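Local coordinates for CofB (Escherichia coli, PDB 5AX6), which is a minor pilin of the type IVb pilus CFA/III that forms a homotrimer and probably takes part in pilus assembly, at residues A[23-28]-A[137-142]; A[30-35]-A[39-44]; A[52-57]-A[99-104]. All coordinates share one frame; numbering follows the deposited sequence.

Interaction 1. Residues A[23-28]-A[137-142]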
loop_
_atom_site.group_PDB
_atom_site.type_symbol
_atom_site.label_atom_id
_atom_site.label_comp_id
_atom_site.label_asym_id
_atom_site.label_seq_id
_atom_site.Cartn_x
_atom_site.Cartn_y
_atom_site.Cartn_z
ATOM N N ASP A 23 -27.817 -4.958 11.157
ATOM C CA ASP A 23 -26.397 -5.162 11.439
ATOM C C ASP A 23 -26.215 -6.102 12.619
ATOM O O ASP A 23 -25.345 -6.968 12.610
ATOM C CB ASP A 23 -25.687 -3.826 11.738
ATOM C CG ASP A 23 -25.329 -3.035 10.485
ATOM O OD1 ASP A 23 -25.376 -3.576 9.358
ATOM O OD2 ASP A 23 -24.986 -1.844 10.639
ATOM N N PHE A 24 -27.058 -5.932 13.636
ATOM C CA PHE A 24 -27.007 -6.757 14.839
ATOM C C PHE A 24 -27.371 -8.207 14.523
ATOM O O PHE A 24 -26.683 -9.152 14.948
ATOM C CB PHE A 24 -27.951 -6.181 15.897
ATOM C CG PHE A 24 -27.957 -6.936 17.206
ATOM C CD1 PHE A 24 -26.854 -6.912 18.045
ATOM C CD2 PHE A 24 -29.082 -7.648 17.601
ATOM C CE1 PHE A 24 -26.860 -7.607 19.257
ATOM C CE2 PHE A 24 -29.105 -8.326 18.813
ATOM C CZ PHE A 24 -27.998 -8.305 19.640
ATOM N N VAL A 25 -28.465 -8.375 13.785
ATOM C CA VAL A 25 -28.890 -9.703 13.351
ATOM C C VAL A 25 -27.763 -10.388 12.567
ATOM O O VAL A 25 -27.544 -11.601 12.699
ATOM C CB VAL A 25 -30.167 -9.623 12.485
ATOM C CG1 VAL A 25 -30.450 -10.949 11.760
ATOM C CG2 VAL A 25 -31.360 -9.247 13.347
ATOM N N ALA A 26 -27.050 -9.609 11.758
ATOM C CA ALA A 26 -26.015 -10.176 10.877
ATOM C C ALA A 26 -24.694 -10.506 11.588
ATOM O O ALA A 26 -23.728 -10.946 10.949
ATOM C CB ALA A 26 -25.754 -9.236 9.724
ATOM N N GLU A 27 -24.629 -10.292 12.901
ATOM C CA GLU A 27 -23.433 -10.693 13.646
ATOM C C GLU A 27 -23.749 -11.843 14.588
ATOM O O GLU A 27 -24.326 -11.637 15.649
ATOM C CB GLU A 27 -22.848 -9.506 14.434
ATOM C CG GLU A 27 -22.331 -8.398 13.545
ATOM C CD GLU A 27 -21.823 -7.176 14.315
ATOM O OE1 GLU A 27 -21.708 -7.239 15.559
ATOM O OE2 GLU A 27 -21.539 -6.150 13.660
ATOM N N GLU A 28 -23.371 -13.063 14.213
ATOM C CA GLU A 28 -23.599 -14.187 15.105
ATOM C C GLU A 28 -22.646 -14.151 16.290
ATOM O O GLU A 28 -23.008 -14.546 17.400
ATOM C CB GLU A 28 -23.461 -15.514 14.364
ATOM C CG GLU A 28 -23.651 -16.703 15.276
ATOM C CD GLU A 28 -24.202 -17.910 14.542
ATOM O OE1 GLU A 28 -24.519 -17.782 13.341
ATOM O OE2 GLU A 28 -24.321 -18.981 15.173
ATOM N N SER A 137 -32.717 -20.047 16.278
ATOM C CA SER A 137 -32.525 -20.276 14.850
ATOM C C SER A 137 -31.912 -19.081 14.130
ATOM O O SER A 137 -32.126 -17.941 14.529
ATOM C CB SER A 137 -33.861 -20.613 14.196
ATOM O OG SER A 137 -33.744 -20.630 12.788
ATOM N N ALA A 138 -31.171 -19.349 13.056
ATOM C CA ALA A 138 -30.679 -18.278 12.186
ATOM C C ALA A 138 -31.857 -17.513 11.607
ATOM O O ALA A 138 -32.963 -18.042 11.493
ATOM C CB ALA A 138 -29.809 -18.843 11.068
ATOM N N ILE A 139 -31.617 -16.261 11.248
ATOM C CA ILE A 139 -32.666 -15.384 10.761
ATOM C C ILE A 139 -32.431 -15.088 9.285
ATOM O O ILE A 139 -31.378 -14.552 8.914
ATOM C CB ILE A 139 -32.698 -14.067 11.571
ATOM C CG1 ILE A 139 -33.099 -14.347 13.031
ATOM C CG2 ILE A 139 -33.632 -13.056 10.914
ATOM C CD1 ILE A 139 -32.760 -13.188 14.006
ATOM N N GLU A 140 -33.390 -15.436 8.436
ATOM C CA GLU A 140 -33.164 -15.295 7.002
ATOM C C GLU A 140 -33.820 -14.062 6.426
ATOM O O GLU A 140 -33.575 -13.688 5.272
ATOM C CB GLU A 140 -33.654 -16.542 6.251
ATOM C CG GLU A 140 -35.153 -16.744 6.236
ATOM C CD GLU A 140 -35.545 -18.002 5.463
ATOM O OE1 GLU A 140 -34.980 -19.079 5.753
ATOM O OE2 GLU A 140 -36.399 -17.906 4.555
ATOM N N ARG A 141 -34.664 -13.419 7.219
ATOM C CA ARG A 141 -35.289 -12.185 6.769
ATOM C C ARG A 141 -35.699 -11.360 7.975
ATOM O O ARG A 141 -36.121 -11.927 8.982
ATOM C CB ARG A 141 -36.518 -12.477 5.889
ATOM C CG ARG A 141 -36.953 -11.278 5.047
ATOM C CD ARG A 141 -38.141 -11.615 4.161
ATOM N NE ARG A 141 -39.400 -11.682 4.903
ATOM C CZ ARG A 141 -40.180 -12.759 4.966
ATOM N NH1 ARG A 141 -39.827 -13.884 4.356
ATOM N NH2 ARG A 141 -41.312 -12.712 5.652
ATOM N N VAL A 142 -35.577 -10.038 7.872
ATOM C CA VAL A 142 -36.073 -9.157 8.927
ATOM C C VAL A 142 -37.150 -8.257 8.353
ATOM O O VAL A 142 -36.897 -7.487 7.429
ATOM C CB VAL A 142 -34.948 -8.286 9.552
ATOM C CG1 VAL A 142 -35.501 -7.469 10.722
ATOM C CG2 VAL A 142 -33.784 -9.155 10.015
#
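The last turn of the N-terminal pilin helix 4-25 packs on the leading part of the chain that becomes strand 139-148, in the part of the pilin domain where helix and antiparallel sheet meet, and V25 makes the contact with I139 and V142. The two backbones stay well separated, 7.3 Å between V25 CA and I139 CA, so the gap is bridged by side chains alone. CG1 of V25 lies 3.8 Å from I139 CB. The same methyl is also 3.9 Å from I139 CD1, and with CG2 of that isoleucine nearby it touches both branches of the side chain. The V25 and I139 side chains cross at about a right angle, whereas V25 and V142 reach for each other tip to tip, V25 CG2 standing 4.1 Å from V142 CG2. This division of labour follows from the V25 torsion: chi1 of 167° places CG1 trans to the amide nitrogen and CG2 trans to the carbonyl carbon, so that CG1 turns mainly to I139 and CG2 to V142. No hydrogen bond spans the two segments, and the 132 Å² they bury comes from these apolar groups. F128 of the adjacent strand 121-130 touches both V25 and I139, which extends the apolar patch across the sheet. The carbonyl of V25 accepts a hydrogen bond from Y46 OH, while A26 O, just past the helix end, accepts one from R236 of the second subunit. A buried apolar seam between the N-terminal helix and the antiparallel sheet is characteristic of the type IV pilin fold, here at the C-terminal end of the helix.

Interaction 2. Residues A[30-35]-A[39-44]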
loop_
_atom_site.group_PDB
_atom_site.type_symbol
_atom_site.label_atom_id
_atom_site.label_comp_id
_atom_site.label_asym_id
_atom_site.label_seq_id
_atom_site.Cartn_x
_atom_site.Cartn_y
_atom_site.Cartn_z
ATOM N N ILE A 30 -20.468 -11.444 18.514
ATOM C CA ILE A 30 -20.420 -10.000 18.748
ATOM C C ILE A 30 -19.363 -9.632 19.767
ATOM O O ILE A 30 -18.983 -10.456 20.596
ATOM C CB ILE A 30 -21.781 -9.440 19.238
ATOM C CG1 ILE A 30 -22.221 -10.153 20.514
ATOM C CG2 ILE A 30 -22.830 -9.618 18.173
ATOM C CD1 ILE A 30 -23.471 -9.549 21.141
ATOM N N THR A 31 -18.905 -8.384 19.707
ATOM C CA THR A 31 -17.946 -7.871 20.674
ATOM C C THR A 31 -18.682 -7.126 21.791
ATOM O O THR A 31 -19.424 -6.184 21.530
ATOM C CB THR A 31 -16.914 -6.917 20.016
ATOM O OG1 THR A 31 -16.267 -7.581 18.920
ATOM C CG2 THR A 31 -15.858 -6.495 21.031
ATOM N N VAL A 32 -18.483 -7.568 23.027
ATOM C CA VAL A 32 -19.050 -6.884 24.188
ATOM C C VAL A 32 -17.940 -6.508 25.150
ATOM O O VAL A 32 -16.804 -6.959 25.001
ATOM C CB VAL A 32 -20.079 -7.754 24.920
ATOM C CG1 VAL A 32 -21.283 -8.033 24.007
ATOM C CG2 VAL A 32 -19.439 -9.054 25.388
ATOM N N ILE A 33 -18.265 -5.668 26.127
ATOM C CA ILE A 33 -17.326 -5.323 27.183
ATOM C C ILE A 33 -17.731 -6.065 28.446
ATOM O O ILE A 33 -18.875 -5.963 28.883
ATOM C CB ILE A 33 -17.306 -3.801 27.474
ATOM C CG1 ILE A 33 -17.242 -2.989 26.178
ATOM C CG2 ILE A 33 -16.171 -3.453 28.435
ATOM C CD1 ILE A 33 -16.001 -3.231 25.363
ATOM N N GLU A 34 -16.802 -6.833 29.009
ATOM C CA GLU A 34 -17.004 -7.520 30.283
ATOM C C GLU A 34 -15.735 -7.340 31.119
ATOM O O GLU A 34 -14.631 -7.528 30.612
ATOM C CB GLU A 34 -17.311 -9.009 30.080
ATOM C CG GLU A 34 -18.638 -9.317 29.390
ATOM C CD GLU A 34 -18.835 -10.805 29.124
ATOM O OE1 GLU A 34 -17.946 -11.606 29.488
ATOM O OE2 GLU A 34 -19.883 -11.178 28.554
ATOM N N GLN A 35 -15.890 -6.960 32.383
ATOM C CA GLN A 35 -14.738 -6.706 33.246
ATOM C C GLN A 35 -13.790 -5.686 32.616
ATOM O O GLN A 35 -12.569 -5.802 32.733
ATOM C CB GLN A 35 -13.995 -8.013 33.541
ATOM C CG GLN A 35 -14.785 -8.984 34.409
ATOM C CD GLN A 35 -14.613 -10.432 33.983
ATOM O OE1 GLN A 35 -15.576 -11.091 33.585
ATOM N NE2 GLN A 35 -13.386 -10.936 34.067
ATOM N N LYS A 39 -14.564 -8.661 24.576
ATOM C CA LYS A 39 -14.668 -10.107 24.556
ATOM C C LYS A 39 -15.637 -10.493 23.443
ATOM O O LYS A 39 -16.616 -9.781 23.202
ATOM C CB LYS A 39 -15.151 -10.623 25.913
ATOM C CG LYS A 39 -15.429 -12.106 25.967
ATOM C CD LYS A 39 -16.107 -12.468 27.282
ATOM C CE LYS A 39 -16.378 -13.962 27.396
ATOM N NZ LYS A 39 -17.190 -14.270 28.609
ATOM N N GLU A 40 -15.352 -11.586 22.743
ATOM C CA GLU A 40 -16.281 -12.094 21.741
ATOM C C GLU A 40 -17.233 -13.069 22.390
ATOM O O GLU A 40 -16.809 -13.995 23.087
ATOM C CB GLU A 40 -15.553 -12.791 20.584
ATOM C CG GLU A 40 -14.504 -11.954 19.905
ATOM C CD GLU A 40 -15.081 -10.717 19.269
ATOM O OE1 GLU A 40 -15.854 -10.852 18.292
ATOM O OE2 GLU A 40 -14.762 -9.604 19.748
ATOM N N ILE A 41 -18.527 -12.871 22.157
ATOM C CA ILE A 41 -19.513 -13.837 22.595
ATOM C C ILE A 41 -20.496 -14.141 21.473
ATOM O O ILE A 41 -20.583 -13.416 20.478
ATOM C CB ILE A 41 -20.310 -13.342 23.826
ATOM C CG1 ILE A 41 -21.077 -12.058 23.466
ATOM C CG2 ILE A 41 -19.383 -13.130 25.014
ATOM C CD1 ILE A 41 -22.123 -11.672 24.493
ATOM N N THR A 42 -21.221 -15.233 21.634
ATOM C CA THR A 42 -22.324 -15.517 20.748
ATOM C C THR A 42 -23.409 -14.454 20.955
ATOM O O THR A 42 -23.780 -14.154 22.089
ATOM C CB THR A 42 -22.878 -16.917 21.008
ATOM O OG1 THR A 42 -21.873 -17.883 20.670
ATOM C CG2 THR A 42 -24.131 -17.165 20.176
ATOM N N ASN A 43 -23.899 -13.887 19.860
ATOM C CA ASN A 43 -25.064 -12.996 19.899
ATOM C C ASN A 43 -26.215 -13.672 20.663
ATOM O O ASN A 43 -26.557 -14.823 20.381
ATOM C CB ASN A 43 -25.486 -12.635 18.465
ATOM C CG ASN A 43 -26.490 -11.493 18.408
ATOM O OD1 ASN A 43 -27.382 -11.386 19.252
ATOM N ND2 ASN A 43 -26.351 -10.638 17.394
ATOM N N PRO A 44 -26.815 -12.968 21.640
ATOM C CA PRO A 44 -27.923 -13.582 22.386
ATOM C C PRO A 44 -29.076 -14.029 21.488
ATOM O O PRO A 44 -29.852 -14.894 21.892
ATOM C CB PRO A 44 -28.376 -12.459 23.344
ATOM C CG PRO A 44 -27.836 -11.201 22.756
ATOM C CD PRO A 44 -26.514 -11.616 22.137
#
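I30 pairs with I41 in the hairpin of strands 29-34 and 37-42, and its side chain can be followed outward from CB. There the chain forks: CG2 packs against the amide of N43, 3.7 Å from ND2, while CG1, lodged between the backbone N and carbonyl carbon (chi1 57°), lies 3.7 Å from I41 CG1. CD1 ends the longer branch 3.8 Å from P44 CD. The N43 amide bonds elsewhere, OD1 to L45 N and ND2 to E27 O. I30 N bonds I41 O at 2.8 Å and the reverse bond closes the pair; V32 and K39 pair in the same way. On the face of V32 and I41, K39 NZ meets E34 OE1 at 2.9 Å on the syn side, 17° out of the carboxylate plane. With an alanine here instead of E34, the K39 ammonium would probably lose its carboxylate mate and the lysine CD its cover. On the other face, T31 OG1 donates to the syn lone pair of E40 OE2, 2.7 Å away; R240 of the second subunit binds both side chains, and its charge probably offsets that of the carboxylate. Beyond the hairpin, T31 and I33 bond by their backbones to S104 and E102, and N43 N to E28, just after helix 4-25.

Interaction 3. Residues A[52-57]-A[99-104]. With ACT (acetate ion), chain B.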
loop_
_atom_site.group_PDB
_atom_site.type_symbol
_atom_site.label_atom_id
_atom_site.label_comp_id
_atom_site.label_asym_id
_atom_site.label_seq_id
_atom_site.Cartn_x
_atom_site.Cartn_y
_atom_site.Cartn_z
ATOM N N ILE A 52 -36.830 -13.742 25.959
ATOM C CA ILE A 52 -37.466 -12.655 25.218
ATOM C C ILE A 52 -36.656 -11.365 25.326
ATOM O O ILE A 52 -36.169 -11.038 26.405
ATOM C CB ILE A 52 -38.895 -12.422 25.757
ATOM C CG1 ILE A 52 -39.762 -13.657 25.487
ATOM C CG2 ILE A 52 -39.506 -11.154 25.173
ATOM C CD1 ILE A 52 -41.186 -13.552 26.028
ATOM N N PRO A 53 -36.509 -10.606 24.220
ATOM C CA PRO A 53 -37.021 -10.774 22.858
ATOM C C PRO A 53 -36.038 -11.465 21.910
ATOM O O PRO A 53 -36.313 -11.569 20.714
ATOM C CB PRO A 53 -37.238 -9.338 22.411
ATOM C CG PRO A 53 -36.035 -8.618 23.021
ATOM C CD PRO A 53 -35.804 -9.314 24.367
ATOM N N TYR A 54 -34.899 -11.903 22.429
ATOM C CA TYR A 54 -33.850 -12.424 21.565
ATOM C C TYR A 54 -34.255 -13.703 20.871
ATOM O O TYR A 54 -33.833 -13.946 19.744
ATOM C CB TYR A 54 -32.583 -12.697 22.358
ATOM C CG TYR A 54 -31.985 -11.473 22.989
ATOM C CD1 TYR A 54 -31.589 -10.394 22.209
ATOM C CD2 TYR A 54 -31.800 -11.403 24.367
ATOM C CE1 TYR A 54 -31.009 -9.269 22.787
ATOM C CE2 TYR A 54 -31.222 -10.286 24.949
ATOM C CZ TYR A 54 -30.841 -9.227 24.161
ATOM O OH TYR A 54 -30.270 -8.106 24.739
ATOM N N ILE A 55 -35.036 -14.536 21.552
ATOM C CA ILE A 55 -35.420 -15.822 20.965
ATOM C C ILE A 55 -36.693 -15.744 20.127
ATOM O O ILE A 55 -37.134 -16.758 19.587
ATOM C CB ILE A 55 -35.637 -16.902 22.040
ATOM C CG1 ILE A 55 -36.701 -16.457 23.044
ATOM C CG2 ILE A 55 -34.331 -17.239 22.726
ATOM C CD1 ILE A 55 -37.018 -17.502 24.092
ATOM N N ASN A 56 -37.297 -14.564 20.035
ATOM C CA ASN A 56 -38.520 -14.406 19.251
ATOM C C ASN A 56 -38.276 -14.667 17.766
ATOM O O ASN A 56 -37.378 -14.073 17.180
ATOM C CB ASN A 56 -39.102 -12.998 19.421
ATOM C CG ASN A 56 -39.644 -12.752 20.807
ATOM O OD1 ASN A 56 -39.145 -13.302 21.791
ATOM N ND2 ASN A 56 -40.681 -11.930 20.892
ATOM N N ARG A 57 -39.086 -15.535 17.163
ATOM C CA ARG A 57 -39.043 -15.766 15.710
ATOM C C ARG A 57 -40.434 -15.890 15.129
ATOM O O ARG A 57 -41.327 -16.453 15.761
ATOM C CB ARG A 57 -38.279 -17.052 15.356
ATOM C CG ARG A 57 -36.837 -17.074 15.819
ATOM C CD ARG A 57 -35.994 -16.109 15.023
ATOM N NE ARG A 57 -34.602 -16.352 15.353
ATOM C CZ ARG A 57 -34.003 -15.859 16.432
ATOM N NH1 ARG A 57 -34.669 -15.061 17.263
ATOM N NH2 ARG A 57 -32.735 -16.162 16.675
ATOM N N GLY A 99 -30.847 -4.329 30.432
ATOM C CA GLY A 99 -30.169 -5.052 29.366
ATOM C C GLY A 99 -28.909 -5.694 29.927
ATOM O O GLY A 99 -28.292 -5.162 30.852
ATOM N N ASN A 100 -28.517 -6.834 29.374
ATOM C CA ASN A 100 -27.412 -7.600 29.939
ATOM C C ASN A 100 -26.104 -7.473 29.170
ATOM O O ASN A 100 -25.096 -8.059 29.566
ATOM C CB ASN A 100 -27.803 -9.076 30.033
ATOM C CG ASN A 100 -28.733 -9.355 31.194
ATOM O OD1 ASN A 100 -28.701 -8.654 32.209
ATOM N ND2 ASN A 100 -29.569 -10.376 31.053
ATOM N N TYR A 101 -26.114 -6.702 28.086
ATOM C CA TYR A 101 -24.961 -6.638 27.203
ATOM C C TYR A 101 -24.448 -5.233 26.965
ATOM O O TYR A 101 -25.174 -4.335 26.505
ATOM C CB TYR A 101 -25.299 -7.303 25.857
ATOM C CG TYR A 101 -25.764 -8.715 26.060
ATOM C CD1 TYR A 101 -24.849 -9.741 26.247
ATOM C CD2 TYR A 101 -27.110 -9.014 26.117
ATOM C CE1 TYR A 101 -25.265 -11.029 26.460
ATOM C CE2 TYR A 101 -27.544 -10.302 26.335
ATOM C CZ TYR A 101 -26.615 -11.303 26.504
ATOM O OH TYR A 101 -27.037 -12.582 26.721
ATOM N N GLU A 102 -23.172 -5.046 27.272
ATOM C CA GLU A 102 -22.495 -3.828 26.899
ATOM C C GLU A 102 -21.852 -4.014 25.537
ATOM O O GLU A 102 -20.670 -4.349 25.455
ATOM C CB GLU A 102 -21.435 -3.445 27.941
ATOM C CG GLU A 102 -20.708 -2.141 27.621
ATOM C CD GLU A 102 -21.635 -0.928 27.584
ATOM O OE1 GLU A 102 -22.812 -1.058 27.976
ATOM O OE2 GLU A 102 -21.189 0.161 27.165
ATOM N N PHE A 103 -22.627 -3.819 24.469
ATOM C CA PHE A 103 -22.073 -3.867 23.117
ATOM C C PHE A 103 -20.911 -2.886 22.966
ATOM O O PHE A 103 -20.945 -1.788 23.517
ATOM C CB PHE A 103 -23.169 -3.582 22.090
ATOM C CG PHE A 103 -24.404 -4.417 22.295
ATOM C CD1 PHE A 103 -24.339 -5.795 22.188
ATOM C CD2 PHE A 103 -25.617 -3.829 22.614
ATOM C CE1 PHE A 103 -25.464 -6.577 22.383
ATOM C CE2 PHE A 103 -26.748 -4.607 22.809
ATOM C CZ PHE A 103 -26.672 -5.971 22.705
ATOM N N SER A 104 -19.871 -3.278 22.232
ATOM C CA SER A 104 -18.686 -2.420 22.104
ATOM C C SER A 104 -18.966 -1.214 21.233
ATOM O O SER A 104 -18.265 -0.214 21.321
ATOM C CB SER A 104 -17.490 -3.195 21.536
ATOM O OG SER A 104 -17.767 -3.668 20.232
HETATM C C ACT B . -30.599 -13.476 27.421
HETATM O O ACT B . -29.927 -14.306 26.764
HETATM O OXT ACT B . -31.858 -13.518 27.287
HETATM C CH3 ACT B . -29.901 -12.500 28.322
HETATM O O HOH W 1 -30.277 -7.949 27.679
#
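Y54 and Y101 bring their rings together at a steep angle, the planes 80° apart and the centroids 5.9 Å from each other, with the side chains sliding past one another in opposite directions. The nearest ring carbons are Y54 CE2 and Y101 CE2, 3.9 Å apart. The hydroxyl of Y54 goes further along, coming near the plane of the Y101 ring at its edge, 3.6 Å from CD2. Both rings leave their backbones in the same way, CG trans to the carbonyl carbon (chi1 -62° in Y54 and -56° in Y101), and in each residue this carries the ring toward the other segment. N100 CB packs over one face of Y101, offset toward the rim. The Y54 hydroxyl has polar partners as well: a water lying in the ring plane donates to it at 2.9 Å from OH, and that water accepts from the backbone N of N100, while F86 O is a further hydrogen-bond partner. An acetate, probably from the crystallisation liquor, sits beside the pair: its OXT lies in the plane of the Y54 ring at the edge, 3.6 Å from CD2, and the Y101 hydroxyl makes only a weak bond to its other oxygen. S50 OG and G51 N also hydrogen-bond the ion. R57 NH1 bonds the backbone O of Y54, 2.8 Å away, and N56 O, tying residues of the type I turn from P53 to N56. P44 touches both tyrosines. The arrangement is a loop-to-loop aromatic contact, water-bridged, within the pilin domain.

In the fold
All three contacts lie within the pilin domain, yet they differ in depth and chemistry. Interaction 1 is buried and wholly apolar, joining helix to sheet; interaction 2 is partly buried, with a backbone ladder and charged side chains toward its more exposed part; interaction 3, also partly buried, joins two irregular loops through aromatic rings and a water. Interactions 1 and 3 meet twice, where R57 hydrogen-bonds S137 O and where the rings of F24 and F103 come together, so the loops of interaction 3 lie against both elements of interaction 1. Interactions 1 and 2 also touch the second subunit, whereas no other chain reaches interaction 3. Both later contacts are nested in the loop closed by interaction 1.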